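Local atomic coordinates of PspGI restriction endonuclease (Pyrococcus sp. GI-H, PDB entry 3BM3), a protein that probably cuts double-stranded DNA at a specific site as a type II restriction endonuclease, and is captured here bound to its substrate DNA with base flipping. Residues 10-13 against 14-17; 69-72 against 73-77. The protein carries 2 engineered substitutions. All coordinates share one frame; numbering follows the deposited sequence.

Interaction 1 of 2, residues 10-13 against 14-17; sequences TKKP and TQNI. With nucleotides of chain B.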
ATOM      1  N   THR C  10      20.597  -8.047 -23.596  1.00 19.83           N
ATOM      2  CA  THR C  10      21.313  -6.877 -23.090  1.00 19.77           C
ATOM      3  C   THR C  10      20.349  -5.847 -22.474  1.00 19.87           C
ATOM      4  O   THR C  10      20.784  -4.846 -21.914  1.00 20.74           O
ATOM      5  CB  THR C  10      22.150  -6.198 -24.180  1.00 20.02           C
ATOM      6  OG1 THR C  10      21.294  -5.567 -25.123  1.00 18.92           O
ATOM      7  CG2 THR C  10      23.073  -7.233 -24.895  1.00 20.02           C
ATOM      8  N   LYS C  11      19.052  -6.085 -22.598  1.00 19.46           N
ATOM      9  CA  LYS C  11      18.037  -5.240 -21.928  1.00 19.37           C
ATOM     10  C   LYS C  11      17.664  -5.828 -20.572  1.00 18.66           C
ATOM     11  O   LYS C  11      18.024  -6.958 -20.271  1.00 18.74           O
ATOM     12  CB  LYS C  11      16.780  -5.133 -22.778  1.00 19.27           C
ATOM     13  CG  LYS C  11      16.979  -4.460 -24.088  1.00 20.33           C
ATOM     14  CD  LYS C  11      15.687  -4.435 -24.853  1.00 22.67           C
ATOM     15  CE  LYS C  11      15.794  -3.618 -26.115  1.00 23.85           C
ATOM     16  NZ  LYS C  11      14.533  -3.714 -26.933  1.00 24.54           N
ATOM     17  N   LYS C  12      16.958  -5.042 -19.756  1.00 17.93           N
ATOM     18  CA  LYS C  12      16.352  -5.586 -18.548  1.00 17.68           C
ATOM     19  C   LYS C  12      15.390  -6.666 -19.051  1.00 16.13           C
ATOM     20  O   LYS C  12      14.776  -6.521 -20.115  1.00 17.01           O
ATOM     21  CB  LYS C  12      15.614  -4.526 -17.731  1.00 18.05           C
ATOM     22  CG  LYS C  12      16.501  -3.525 -16.999  1.00 20.76           C
ATOM     23  CD  LYS C  12      15.660  -2.503 -16.230  1.00 24.67           C
ATOM     24  CE  LYS C  12      16.554  -1.484 -15.548  1.00 27.81           C
ATOM     25  NZ  LYS C  12      15.949  -0.120 -15.541  1.00 31.96           N
ATOM     26  N   PRO C  13      15.302  -7.788 -18.341  1.00 14.80           N
ATOM     27  CA  PRO C  13      14.507  -8.895 -18.871  1.00 14.07           C
ATOM     28  C   PRO C  13      13.075  -8.516 -19.230  1.00 13.57           C
ATOM     29  O   PRO C  13      12.571  -8.876 -20.275  1.00 13.62           O
ATOM     30  CB  PRO C  13      14.521  -9.935 -17.736  1.00 13.79           C
ATOM     31  CG  PRO C  13      15.154  -9.280 -16.560  1.00 15.77           C
ATOM     32  CD  PRO C  13      15.923  -8.096 -17.044  1.00 15.19           C
ATOM     33  N   THR C  14      12.431  -7.734 -18.373  1.00 13.28           N
ATOM     34  CA  THR C  14      11.045  -7.430 -18.578  1.00 12.56           C
ATOM     35  C   THR C  14      10.830  -6.473 -19.731  1.00 12.86           C
ATOM     36  O   THR C  14       9.693  -6.317 -20.220  1.00 13.95           O
ATOM     37  CB  THR C  14      10.418  -6.838 -17.298  1.00 12.85           C
ATOM     38  OG1 THR C  14      11.150  -5.659 -16.950  1.00 14.24           O
ATOM     39  CG2 THR C  14      10.473  -7.834 -16.128  1.00 12.52           C
ATOM     40  N   GLN C  15      11.895  -5.804 -20.160  1.00 13.81           N
ATOM     41  CA  GLN C  15      11.793  -4.911 -21.338  1.00 14.71           C
ATOM     42  C   GLN C  15      11.616  -5.679 -22.636  1.00 14.50           C
ATOM     43  O   GLN C  15      11.312  -5.074 -23.674  1.00 15.54           O
ATOM     44  CB  GLN C  15      12.971  -3.978 -21.432  1.00 15.91           C
ATOM     45  CG  GLN C  15      13.000  -2.997 -20.312  1.00 17.55           C
ATOM     46  CD  GLN C  15      14.261  -2.165 -20.297  1.00 21.63           C
ATOM     47  OE1 GLN C  15      15.305  -2.555 -20.825  1.00 25.03           O
ATOM     48  NE2 GLN C  15      14.185  -1.035 -19.626  1.00 27.97           N
ATOM     49  N   ASN C  16      11.821  -6.991 -22.570  1.00 12.78           N
ATOM     50  CA  ASN C  16      11.535  -7.911 -23.660  1.00 13.49           C
ATOM     51  C   ASN C  16      10.112  -8.446 -23.698  1.00 14.79           C
ATOM     52  O   ASN C  16       9.722  -9.131 -24.657  1.00 15.37           O
ATOM     53  CB  ASN C  16      12.481  -9.094 -23.585  1.00 14.05           C
ATOM     54  CG  ASN C  16      13.882  -8.715 -23.992  1.00 14.66           C
ATOM     55  OD1 ASN C  16      14.118  -8.418 -25.150  1.00 14.83           O
ATOM     56  ND2 ASN C  16      14.780  -8.626 -23.034  1.00 13.96           N
ATOM     57  N   ILE C  17       9.342  -8.147 -22.664  1.00 13.94           N
ATOM     58  CA  ILE C  17       7.967  -8.584 -22.588  1.00 14.47           C
ATOM     59  C   ILE C  17       7.075  -7.480 -23.132  1.00 14.37           C
ATOM     60  O   ILE C  17       7.120  -6.349 -22.652  1.00 13.90           O
ATOM     61  CB  ILE C  17       7.505  -8.934 -21.148  1.00 14.74           C
ATOM     62  CG1 ILE C  17       8.403 -10.022 -20.530  1.00 14.06           C
ATOM     63  CG2 ILE C  17       6.049  -9.348 -21.205  1.00 14.07           C
ATOM     64  CD1 ILE C  17       8.111 -10.339 -19.130  1.00 15.62           C
TER
ATOM     65  P    DT B  11       8.095  -4.058 -16.864  1.00 11.17           P
ATOM     66  OP1  DT B  11       7.376  -5.205 -17.441  1.00 10.78           O
ATOM     67  OP2  DT B  11       9.368  -3.598 -17.468  1.00 10.71           O
ATOM     68  O5'  DT B  11       7.097  -2.819 -16.801  1.00 12.66           O
ATOM     69  C5'  DT B  11       5.782  -2.983 -16.284  1.00 14.20           C
ATOM     70  C4'  DT B  11       5.189  -1.632 -15.962  1.00 17.40           C
ATOM     71  O4'  DT B  11       5.939  -1.005 -14.910  1.00 17.35           O
ATOM     72  C3'  DT B  11       5.259  -0.632 -17.109  1.00 22.02           C
ATOM     73  O3'  DT B  11       4.142  -0.841 -17.979  1.00 28.68           O
ATOM     74  C2'  DT B  11       5.252   0.713 -16.395  1.00 23.15           C
ATOM     75  C1'  DT B  11       5.623   0.376 -14.947  1.00 20.11           C
ATOM     76  N1   DT B  11       6.758   1.119 -14.380  1.00 19.80           N
ATOM     77  C2   DT B  11       6.487   1.968 -13.336  1.00 18.49           C
ATOM     78  O2   DT B  11       5.358   2.147 -12.907  1.00 20.16           O
ATOM     79  N3   DT B  11       7.582   2.600 -12.812  1.00 20.12           N
ATOM     80  C4   DT B  11       8.892   2.483 -13.227  1.00 20.28           C
ATOM     81  O4   DT B  11       9.775   3.108 -12.645  1.00 21.26           O
ATOM     82  C5   DT B  11       9.103   1.593 -14.350  1.00 18.35           C
ATOM     83  C7   DT B  11      10.489   1.420 -14.885  1.00 21.48           C
ATOM     84  C6   DT B  11       8.039   0.963 -14.863  1.00 17.99           C
ATOM     85  P    DA B  10      13.369  -4.040 -12.545  1.00  8.99           P
ATOM     86  OP1  DA B  10      13.950  -5.209 -13.266  1.00 10.75           O
ATOM     87  OP2  DA B  10      14.039  -2.731 -12.612  1.00  9.38           O
ATOM     88  O5'  DA B  10      11.876  -3.909 -13.066  1.00  8.75           O
ATOM     89  C5'  DA B  10      10.994  -5.010 -12.926  1.00  8.85           C
ATOM     90  C4'  DA B  10       9.594  -4.619 -13.319  1.00  9.69           C
ATOM     91  O4'  DA B  10       9.051  -3.693 -12.355  1.00  9.81           O
ATOM     92  C3'  DA B  10       9.491  -3.930 -14.673  1.00  9.58           C
ATOM     93  O3'  DA B  10       8.325  -4.398 -15.325  1.00 10.31           O
ATOM     94  C2'  DA B  10       9.383  -2.454 -14.319  1.00 10.99           C
ATOM     95  C1'  DA B  10       8.644  -2.486 -12.991  1.00 10.26           C
ATOM     96  N9   DA B  10       9.004  -1.400 -12.090  1.00 10.53           N
ATOM     97  C8   DA B  10      10.266  -0.936 -11.813  1.00  9.41           C
ATOM     98  N7   DA B  10      10.294   0.026 -10.928  1.00 12.86           N
ATOM     99  C5   DA B  10       8.958   0.217 -10.605  1.00 12.34           C
ATOM    100  C6   DA B  10       8.327   1.087  -9.717  1.00 16.69           C
ATOM    101  N6   DA B  10       8.993   1.950  -8.948  1.00 13.76           N
ATOM    102  N1   DA B  10       6.979   1.037  -9.637  1.00 15.84           N
ATOM    103  C2   DA B  10       6.324   0.149 -10.399  1.00 16.42           C
ATOM    104  N3   DA B  10       6.812  -0.739 -11.268  1.00 10.80           N
ATOM    105  C4   DA B  10       8.151  -0.647 -11.323  1.00 12.40           C
TER
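The side chain of Q15 folds back over the aliphatic part of K12, its CD lying 3.7 Å from K12 CB, and the two chains pass each other at a slant. A side-chain bond holds this fold: Q15 OE1 accepts a hydrogen bond from the backbone N of K12 at 3.2 Å, with an N-H...O angle of 142°. The backbone bond from Q15 N to K12 O, at 3.0 Å, sets the turn that lets the amide reach K12 N. Both bonds are bent, and in both the donor stands above the plane of the carbonyl it meets; together they close a small ring of side chain and main chain. Q15 CG sits anti to its own carbonyl carbon (chi1 -67°) and the chain then runs extended, which carries the amide back to K12 N. K11 CB also approaches Q15 OE1, at 3.6 Å.

N16 N to P13 O, at 3.1 Å, adds the next bond of a short 3-10 segment, whose i to i+3 spacing repeats that of Q15 N to K12 O. The amide end of N16 is held elsewhere, OD1 accepting a hydrogen bond from the backbone N of D8, while P13 packs on L88 and Y78.

This turn presents T14 to the DNA. Its hydroxyl OG1 donates to OP2 of DT11 of chain B at 2.8 Å, and the same OG1 lies 3.3 Å from C3' of DA10 of chain B. With a neutral hydroxyl meeting a backbone phosphate and no base of these two nucleotides approached, the contact is consistent with a grip on the DNA backbone rather than a direct reading of sequence.

Interaction 2 of 2, residues 69-72 against 73-77; sequences EYEK and QVREA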
ATOM      1  N   GLU C  69       3.256 -16.645 -20.734  1.00 14.36           N
ATOM      2  CA  GLU C  69       3.913 -17.278 -21.860  1.00 15.65           C
ATOM      3  C   GLU C  69       5.100 -16.461 -22.302  1.00 14.67           C
ATOM      4  O   GLU C  69       6.162 -17.002 -22.592  1.00 14.77           O
ATOM      5  CB  GLU C  69       2.950 -17.443 -23.034  1.00 16.67           C
ATOM      6  CG  GLU C  69       1.808 -18.422 -22.766  1.00 21.96           C
ATOM      7  CD  GLU C  69       0.827 -18.508 -23.940  1.00 26.94           C
ATOM      8  OE1 GLU C  69       1.271 -18.876 -25.047  1.00 30.57           O
ATOM      9  OE2 GLU C  69      -0.394 -18.230 -23.758  1.00 33.71           O
ATOM     10  N   TYR C  70       4.925 -15.154 -22.367  1.00 13.46           N
ATOM     11  CA  TYR C  70       6.040 -14.272 -22.705  1.00 13.24           C
ATOM     12  C   TYR C  70       7.107 -14.295 -21.623  1.00 12.64           C
ATOM     13  O   TYR C  70       8.291 -14.356 -21.913  1.00 12.72           O
ATOM     14  CB  TYR C  70       5.564 -12.855 -22.914  1.00 13.97           C
ATOM     15  CG  TYR C  70       4.783 -12.637 -24.189  1.00 13.48           C
ATOM     16  CD1 TYR C  70       5.071 -13.345 -25.353  1.00 16.59           C
ATOM     17  CD2 TYR C  70       3.756 -11.699 -24.247  1.00 16.46           C
ATOM     18  CE1 TYR C  70       4.350 -13.130 -26.514  1.00 15.92           C
ATOM     19  CE2 TYR C  70       3.041 -11.488 -25.398  1.00 15.95           C
ATOM     20  CZ  TYR C  70       3.354 -12.183 -26.534  1.00 17.81           C
ATOM     21  OH  TYR C  70       2.667 -11.992 -27.715  1.00 19.77           O
ATOM     22  N   GLU C  71       6.671 -14.273 -20.376  1.00 12.21           N
ATOM     23  CA  GLU C  71       7.604 -14.313 -19.244  1.00 12.98           C
ATOM     24  C   GLU C  71       8.465 -15.567 -19.344  1.00 12.84           C
ATOM     25  O   GLU C  71       9.656 -15.532 -19.086  1.00 11.76           O
ATOM     26  CB  GLU C  71       6.819 -14.361 -17.951  1.00 13.41           C
ATOM     27  CG  GLU C  71       7.663 -14.225 -16.713  1.00 14.65           C
ATOM     28  CD  GLU C  71       6.860 -14.378 -15.458  1.00 14.08           C
ATOM     29  OE1 GLU C  71       6.472 -15.519 -15.150  1.00 15.61           O
ATOM     30  OE2 GLU C  71       6.608 -13.366 -14.790  1.00 14.85           O
ATOM     31  N   LYS C  72       7.846 -16.688 -19.718  1.00 12.64           N
ATOM     32  CA  LYS C  72       8.547 -17.973 -19.825  1.00 13.34           C
ATOM     33  C   LYS C  72       9.583 -17.899 -20.926  1.00 12.47           C
ATOM     34  O   LYS C  72      10.725 -18.336 -20.767  1.00 12.51           O
ATOM     35  CB  LYS C  72       7.549 -19.077 -20.123  1.00 13.92           C
ATOM     36  CG  LYS C  72       8.164 -20.439 -20.255  1.00 17.13           C
ATOM     37  CD  LYS C  72       7.071 -21.487 -20.369  1.00 21.03           C
ATOM     38  CE  LYS C  72       7.658 -22.847 -20.621  1.00 25.90           C
ATOM     39  NZ  LYS C  72       8.608 -23.210 -19.536  1.00 28.44           N
ATOM     40  N   GLN C  73       9.217 -17.309 -22.057  1.00 12.80           N
ATOM     41  CA  GLN C  73      10.195 -17.126 -23.121  1.00 13.25           C
ATOM     42  C   GLN C  73      11.393 -16.317 -22.667  1.00 12.97           C
ATOM     43  O   GLN C  73      12.548 -16.652 -22.946  1.00 13.12           O
ATOM     44  CB  GLN C  73       9.565 -16.418 -24.308  1.00 12.88           C
ATOM     45  CG  GLN C  73       8.557 -17.263 -25.043  1.00 14.54           C
ATOM     46  CD  GLN C  73       8.043 -16.570 -26.257  1.00 16.18           C
ATOM     47  OE1 GLN C  73       8.800 -15.893 -26.963  1.00 18.84           O
ATOM     48  NE2 GLN C  73       6.757 -16.691 -26.495  1.00 17.60           N
ATOM     49  N   VAL C  74      11.109 -15.223 -21.977  1.00 12.38           N
ATOM     50  CA  VAL C  74      12.145 -14.334 -21.499  1.00 12.52           C
ATOM     51  C   VAL C  74      12.994 -15.035 -20.438  1.00 11.68           C
ATOM     52  O   VAL C  74      14.221 -14.975 -20.461  1.00 12.20           O
ATOM     53  CB  VAL C  74      11.544 -13.045 -20.958  1.00 11.65           C
ATOM     54  CG1 VAL C  74      12.614 -12.204 -20.276  1.00 13.58           C
ATOM     55  CG2 VAL C  74      10.935 -12.266 -22.074  1.00 12.06           C
ATOM     56  N   ARG C  75      12.340 -15.762 -19.542  1.00 11.90           N
ATOM     57  CA  ARG C  75      13.039 -16.529 -18.530  1.00 11.97           C
ATOM     58  C   ARG C  75      14.040 -17.486 -19.160  1.00 12.82           C
ATOM     59  O   ARG C  75      15.237 -17.526 -18.802  1.00 13.88           O
ATOM     60  CB  ARG C  75      12.035 -17.325 -17.694  1.00 11.53           C
ATOM     61  CG  ARG C  75      12.732 -18.096 -16.574  1.00 11.74           C
ATOM     62  CD  ARG C  75      11.741 -18.893 -15.762  1.00 12.14           C
ATOM     63  NE  ARG C  75      10.965 -18.017 -14.906  1.00 13.95           N
ATOM     64  CZ  ARG C  75       9.704 -17.651 -15.106  1.00 16.00           C
ATOM     65  NH1 ARG C  75       9.015 -18.102 -16.147  1.00 17.67           N
ATOM     66  NH2 ARG C  75       9.133 -16.830 -14.257  1.00 13.66           N
ATOM     67  N   GLU C  76      13.556 -18.262 -20.120  1.00 12.75           N
ATOM     68  CA  GLU C  76      14.431 -19.228 -20.768  1.00 14.41           C
ATOM     69  C   GLU C  76      15.642 -18.558 -21.413  1.00 14.08           C
ATOM     70  O   GLU C  76      16.768 -19.058 -21.321  1.00 14.41           O
ATOM     71  CB  GLU C  76      13.631 -20.082 -21.760  1.00 14.86           C
ATOM     72  CG  GLU C  76      12.624 -20.965 -21.045  1.00 18.25           C
ATOM     73  CD  GLU C  76      11.779 -21.819 -21.977  1.00 24.17           C
ATOM     74  OE1 GLU C  76      11.879 -21.677 -23.227  1.00 28.09           O
ATOM     75  OE2 GLU C  76      10.985 -22.629 -21.448  1.00 27.92           O
ATOM     76  N   ALA C  77      15.436 -17.414 -22.048  1.00 13.05           N
ATOM     77  CA  ALA C  77      16.516 -16.712 -22.726  1.00 13.60           C
ATOM     78  C   ALA C  77      17.538 -16.231 -21.726  1.00 13.85           C
ATOM     79  O   ALA C  77      18.750 -16.382 -21.959  1.00 14.67           O
ATOM     80  CB  ALA C  77      15.967 -15.533 -23.556  1.00 13.57           C
TER
HETATM   81  O   HOH W   1       5.575 -18.967 -25.338  1.00 27.76           O
HETATM   82  O   HOH W   2       6.091 -17.679 -16.796  1.00 19.41           O
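E71 OE1 is gripped by two groups: R75 NH2 at 3.1 Å, in a salt bridge, and a water at 2.7 Å that also accepts from R75 NH1. This is an i to i+4 ion pair on helix 52-80, one turn apart, and the main chain runs in step with it, R75 N bonding E71 O at 2.7 Å. The carboxylate and guanidinium planes stand 82° apart: OE1 and the water both lie at the guanidinium edge, in its plane, whereas NH2 comes from above the carboxylate plane. R75 CG is anti to the backbone N (chi1 -177°) and the chain bends at chi3, which turns the guanidinium back toward E71. Further partners are Y67 and R96 for E71 OE2, and E89 for R75 NE. An alanine in place of E71 would probably leave R75 NH2 and R96 without this carboxylate and the water without its acceptor.

K72 and E76 make a second i to i+4 salt bridge on an exposed side. On another side, Q73 NE2 lies at the edge of the Y70 ring, near its plane, and donates to a second water at 2.8 Å. Q73 is tied to the N-terminal loop by L5 N, which meets OE1, and by R3 O, which meets NE2.

Interaction 1 comes first along the chain, in the loop before helix 20-31, and interaction 2 follows on helix 52-80; their centres are 10 Å apart and both lie about 26 Å from the centre of the chain, on the same side of it. They touch directly, mainly through V74: its CG1 is 3.3 Å from P13 O, and its CG2 is 3.7 Å from I17 CG1. Helix 85-115 is a shared neighbour, since F92 meets T14 and I17 of the loop as well as E71, V74 and R75 of the helix. The loop segment that reaches the DNA phosphate thus packs against helices 52-80 and 85-115, and neither contact includes a strand of the five-stranded sheet.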